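Local coordinates for Non-sulfated chondroitin lyase E66 (Autographa californica nucleopolyhedrovirus, PDB 3VSN), which cleaves non-sulfated chondroitin as an envelope lyase of occlusion-derived virus and is essential for oral infectivity, at residues T280-V293 and I309-A322. Sequence-based numbering, arbitrary orientation.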
# COMPACT_ATOMS: atom_id res chain seq x y z
N THR A 280 -8.40 5.74 8.02
CA THR A 280 -7.79 6.90 7.37
C THR A 280 -6.28 6.93 7.63
O THR A 280 -5.50 7.12 6.71
CB THR A 280 -8.45 8.22 7.81
OG1 THR A 280 -9.84 8.19 7.47
CG2 THR A 280 -7.81 9.43 7.12
N ARG A 281 -5.90 6.73 8.89
CA ARG A 281 -4.49 6.63 9.27
C ARG A 281 -3.78 5.46 8.57
O ARG A 281 -2.63 5.60 8.16
CB ARG A 281 -4.35 6.52 10.79
CG ARG A 281 -4.65 7.82 11.55
CD ARG A 281 -3.54 8.86 11.41
NE ARG A 281 -2.26 8.30 11.82
CZ ARG A 281 -1.25 8.03 10.99
NH1 ARG A 281 -0.13 7.50 11.48
NH2 ARG A 281 -1.34 8.30 9.69
N ALA A 282 -4.47 4.33 8.43
CA ALA A 282 -3.93 3.17 7.71
C ALA A 282 -3.60 3.50 6.26
O ALA A 282 -2.58 3.04 5.73
CB ALA A 282 -4.89 2.00 7.78
N ILE A 283 -4.46 4.28 5.62
CA ILE A 283 -4.25 4.69 4.23
C ILE A 283 -3.14 5.74 4.14
O ILE A 283 -2.27 5.66 3.26
CB ILE A 283 -5.56 5.16 3.56
CG1 ILE A 283 -6.63 4.04 3.59
CG2 ILE A 283 -5.31 5.64 2.13
CD1 ILE A 283 -6.25 2.73 2.93
N GLU A 284 -3.16 6.72 5.05
CA GLU A 284 -2.08 7.72 5.14
C GLU A 284 -0.72 7.04 5.30
O GLU A 284 0.27 7.48 4.72
CB GLU A 284 -2.31 8.67 6.31
CG GLU A 284 -3.48 9.61 6.14
CD GLU A 284 -3.67 10.54 7.33
OE1 GLU A 284 -3.03 10.34 8.38
OE2 GLU A 284 -4.48 11.49 7.20
N ASN A 285 -0.70 5.98 6.09
CA ASN A 285 0.54 5.28 6.42
C ASN A 285 1.25 4.61 5.24
O ASN A 285 2.44 4.32 5.32
CB ASN A 285 0.33 4.26 7.55
CG ASN A 285 0.33 4.91 8.92
OD1 ASN A 285 0.70 6.07 9.07
ND2 ASN A 285 -0.08 4.15 9.94
N VAL A 286 0.53 4.36 4.14
CA VAL A 286 1.12 3.64 3.00
C VAL A 286 0.86 4.25 1.61
O VAL A 286 1.63 4.01 0.68
CB VAL A 286 0.72 2.13 2.97
CG1 VAL A 286 1.07 1.43 4.28
CG2 VAL A 286 -0.76 1.95 2.63
N GLY A 287 -0.20 5.04 1.47
CA GLY A 287 -0.62 5.51 0.16
C GLY A 287 -0.11 6.88 -0.25
O GLY A 287 0.64 7.51 0.49
N SER A 288 -0.54 7.32 -1.43
CA SER A 288 -0.23 8.66 -1.94
C SER A 288 -1.31 9.05 -2.95
O SER A 288 -1.96 8.18 -3.53
CB SER A 288 1.15 8.68 -2.60
OG SER A 288 1.18 7.89 -3.77
N PRO A 289 -1.51 10.37 -3.17
CA PRO A 289 -2.55 10.81 -4.10
C PRO A 289 -2.40 10.23 -5.51
O PRO A 289 -3.40 9.97 -6.17
CB PRO A 289 -2.38 12.33 -4.12
CG PRO A 289 -1.80 12.65 -2.78
CD PRO A 289 -0.86 11.51 -2.50
N GLU A 290 -1.16 10.02 -5.94
CA GLU A 290 -0.89 9.48 -7.28
C GLU A 290 -1.15 7.98 -7.39
O GLU A 290 -1.14 7.42 -8.50
CB GLU A 290 0.54 9.81 -7.73
CG GLU A 290 0.81 11.30 -7.97
CD GLU A 290 0.86 12.12 -6.69
OE1 GLU A 290 1.34 11.60 -5.66
OE2 GLU A 290 0.41 13.28 -6.70
N GLY A 291 -1.38 7.31 -6.26
CA GLY A 291 -1.64 5.87 -6.26
C GLY A 291 -0.40 5.02 -6.03
O GLY A 291 -0.48 3.78 -6.04
N VAL A 292 0.74 5.67 -5.84
CA VAL A 292 1.99 4.97 -5.52
C VAL A 292 1.96 4.47 -4.07
O VAL A 292 1.61 5.22 -3.15
CB VAL A 292 3.23 5.86 -5.80
CG1 VAL A 292 4.52 5.09 -5.57
CG2 VAL A 292 3.20 6.37 -7.24
N VAL A 293 2.31 3.20 -3.90
CA VAL A 293 2.30 2.53 -2.60
C VAL A 293 3.52 1.63 -2.49
O VAL A 293 3.85 0.90 -3.43
CB VAL A 293 1.03 1.65 -2.41
CG1 VAL A 293 0.96 1.12 -0.99
CG2 VAL A 293 -0.24 2.43 -2.73
N ILE A 309 -6.39 3.77 -4.58
CA ILE A 309 -5.95 4.23 -3.25
C ILE A 309 -5.78 5.75 -3.17
O ILE A 309 -6.01 6.35 -2.11
CB ILE A 309 -4.68 3.49 -2.76
CG1 ILE A 309 -4.60 3.54 -1.22
CG2 ILE A 309 -3.43 4.05 -3.42
CD1 ILE A 309 -3.63 2.55 -0.61
N GLY A 310 -5.40 6.38 -4.28
CA GLY A 310 -5.22 7.83 -4.32
C GLY A 310 -6.52 8.60 -4.12
O GLY A 310 -6.50 9.78 -3.76
N ASN A 311 -7.65 7.92 -4.34
CA ASN A 311 -8.98 8.53 -4.23
C ASN A 311 -9.68 8.21 -2.90
O ASN A 311 -10.82 8.65 -2.69
CB ASN A 311 -9.86 8.08 -5.40
CG ASN A 311 -9.25 8.40 -6.75
OD1 ASN A 311 -8.66 9.46 -6.94
ND2 ASN A 311 -9.37 7.47 -7.70
N PHE A 312 -9.02 7.47 -2.03
CA PHE A 312 -9.64 7.04 -0.77
C PHE A 312 -9.79 8.19 0.22
O PHE A 312 -10.82 8.30 0.91
CB PHE A 312 -8.84 5.91 -0.11
CG PHE A 312 -9.00 4.56 -0.77
CD1 PHE A 312 -9.83 4.38 -1.88
CD2 PHE A 312 -8.34 3.46 -0.25
CE1 PHE A 312 -9.96 3.13 -2.47
CE2 PHE A 312 -8.47 2.21 -0.83
CZ PHE A 312 -9.28 2.04 -1.95
N ILE A 313 -8.76 9.03 0.31
CA ILE A 313 -8.69 10.12 1.28
C ILE A 313 -8.00 11.33 0.66
O ILE A 313 -7.43 11.24 -0.43
CB ILE A 313 -7.92 9.70 2.56
CG1 ILE A 313 -6.46 9.33 2.23
CG2 ILE A 313 -8.62 8.56 3.28
CD1 ILE A 313 -5.57 9.23 3.44
N THR A 314 -8.08 12.47 1.35
CA THR A 314 -7.22 13.61 1.06
C THR A 314 -5.97 13.43 1.91
O THR A 314 -6.05 13.37 3.14
CB THR A 314 -7.90 14.95 1.38
OG1 THR A 314 -9.05 15.12 0.54
CG2 THR A 314 -6.94 16.13 1.14
N TYR A 315 -4.81 13.34 1.25
CA TYR A 315 -3.55 13.04 1.92
C TYR A 315 -2.86 14.30 2.42
O TYR A 315 -2.71 15.26 1.66
CB TYR A 315 -2.61 12.32 0.95
CG TYR A 315 -2.99 10.91 0.57
CD1 TYR A 315 -3.92 10.66 -0.45
CD2 TYR A 315 -2.40 9.82 1.21
CE1 TYR A 315 -4.25 9.36 -0.81
CE2 TYR A 315 -2.73 8.52 0.86
CZ TYR A 315 -3.65 8.29 -0.15
OH TYR A 315 -3.96 7.00 -0.50
N PRO A 316 -2.41 14.30 3.69
CA PRO A 316 -1.61 15.42 4.19
C PRO A 316 -0.15 15.31 3.75
O PRO A 316 0.32 14.21 3.44
CB PRO A 316 -1.72 15.27 5.71
CG PRO A 316 -1.88 13.80 5.93
CD PRO A 316 -2.66 13.29 4.74
N LEU A 317 0.55 16.43 3.72
CA LEU A 317 2.00 16.43 3.54
C LEU A 317 2.58 16.16 4.91
O LEU A 317 2.48 17.00 5.81
CB LEU A 317 2.48 17.79 3.00
CG LEU A 317 1.84 18.32 1.71
CD1 LEU A 317 2.05 19.83 1.58
CD2 LEU A 317 2.36 17.59 0.47
N ALA A 318 3.17 14.99 5.09
CA ALA A 318 3.56 14.54 6.43
C ALA A 318 4.52 13.36 6.41
O ALA A 318 4.66 12.67 5.40
CB ALA A 318 2.32 14.16 7.23
N VAL A 319 5.16 13.15 7.55
CA VAL A 319 5.93 11.94 7.81
C VAL A 319 5.11 11.07 8.77
O VAL A 319 4.68 11.55 9.82
CB VAL A 319 7.32 12.26 8.39
CG1 VAL A 319 8.14 10.99 8.58
CG2 VAL A 319 8.05 13.25 7.49
N HIS A 320 4.87 9.82 8.39
CA HIS A 320 4.06 8.89 9.18
C HIS A 320 4.89 7.73 9.63
O HIS A 320 5.79 7.29 8.91
CB HIS A 320 2.91 8.34 8.33
CG HIS A 320 2.03 9.40 7.71
ND1 HIS A 320 1.16 10.14 8.44
CD2 HIS A 320 1.88 9.80 6.39
CE1 HIS A 320 0.50 10.98 7.62
NE2 HIS A 320 0.94 10.77 6.37
N SER A 321 4.57 7.19 10.80
CA SER A 321 5.24 5.97 11.26
C SER A 321 4.31 4.98 11.93
O SER A 321 3.40 5.36 12.66
CB SER A 321 6.41 6.31 12.20
OG SER A 321 5.94 6.85 13.42
N ALA A 322 4.55 3.70 11.67
CA ALA A 322 3.87 2.63 12.37
C ALA A 322 4.95 1.88 13.15
O ALA A 322 5.69 1.09 12.58
CB ALA A 322 3.17 1.71 11.38
O HOH W 1 -6.59 12.17 5.51
O HOH W 2 0.73 4.89 13.02
O HOH W 3 -5.56 11.80 -6.23
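Y315 lays one ring face over the S288-P289 peptide, with P289 CD 4.1 Å from the ring centroid in a CH-pi contact. I313 CG1 sits over the centre of the opposite face, so the ring is sandwiched. In this alpha/alpha-toroid and beta-sandwich lyase, the contact apparently lies where the two parts meet. The chain after helix 276-284 goes on to a type I turn, S288 to G291, while E284 of the helix faces H320 of edge strand 318-322. Y315 OH bonds I309 O at 2.7 Å from above the carbonyl plane; F312 N reaches the same oxygen from the opposite face. I283 CG2 packs 3.8 Å from I313 CD1, and I283 CD1 meets the edge of the F312 ring. I283 is about 10 Å, between side chains, from Y254, the catalytic proton donor. V293 holds CG1 anti to the backbone N (chi1 -173°), which puts CG2 3.6 Å from I309 CG2. Further along, E284 CB lies over one face of the H320 ring. R281 bends at chi2 and chi3 to bring NH2 to E284 OE1 (3.0 Å), a salt bridge on the anti lone pair. E284 OE2 lies against P316 CD. Water 1 links E284 OE2 (2.8 Å) to T314 O (2.7 Å).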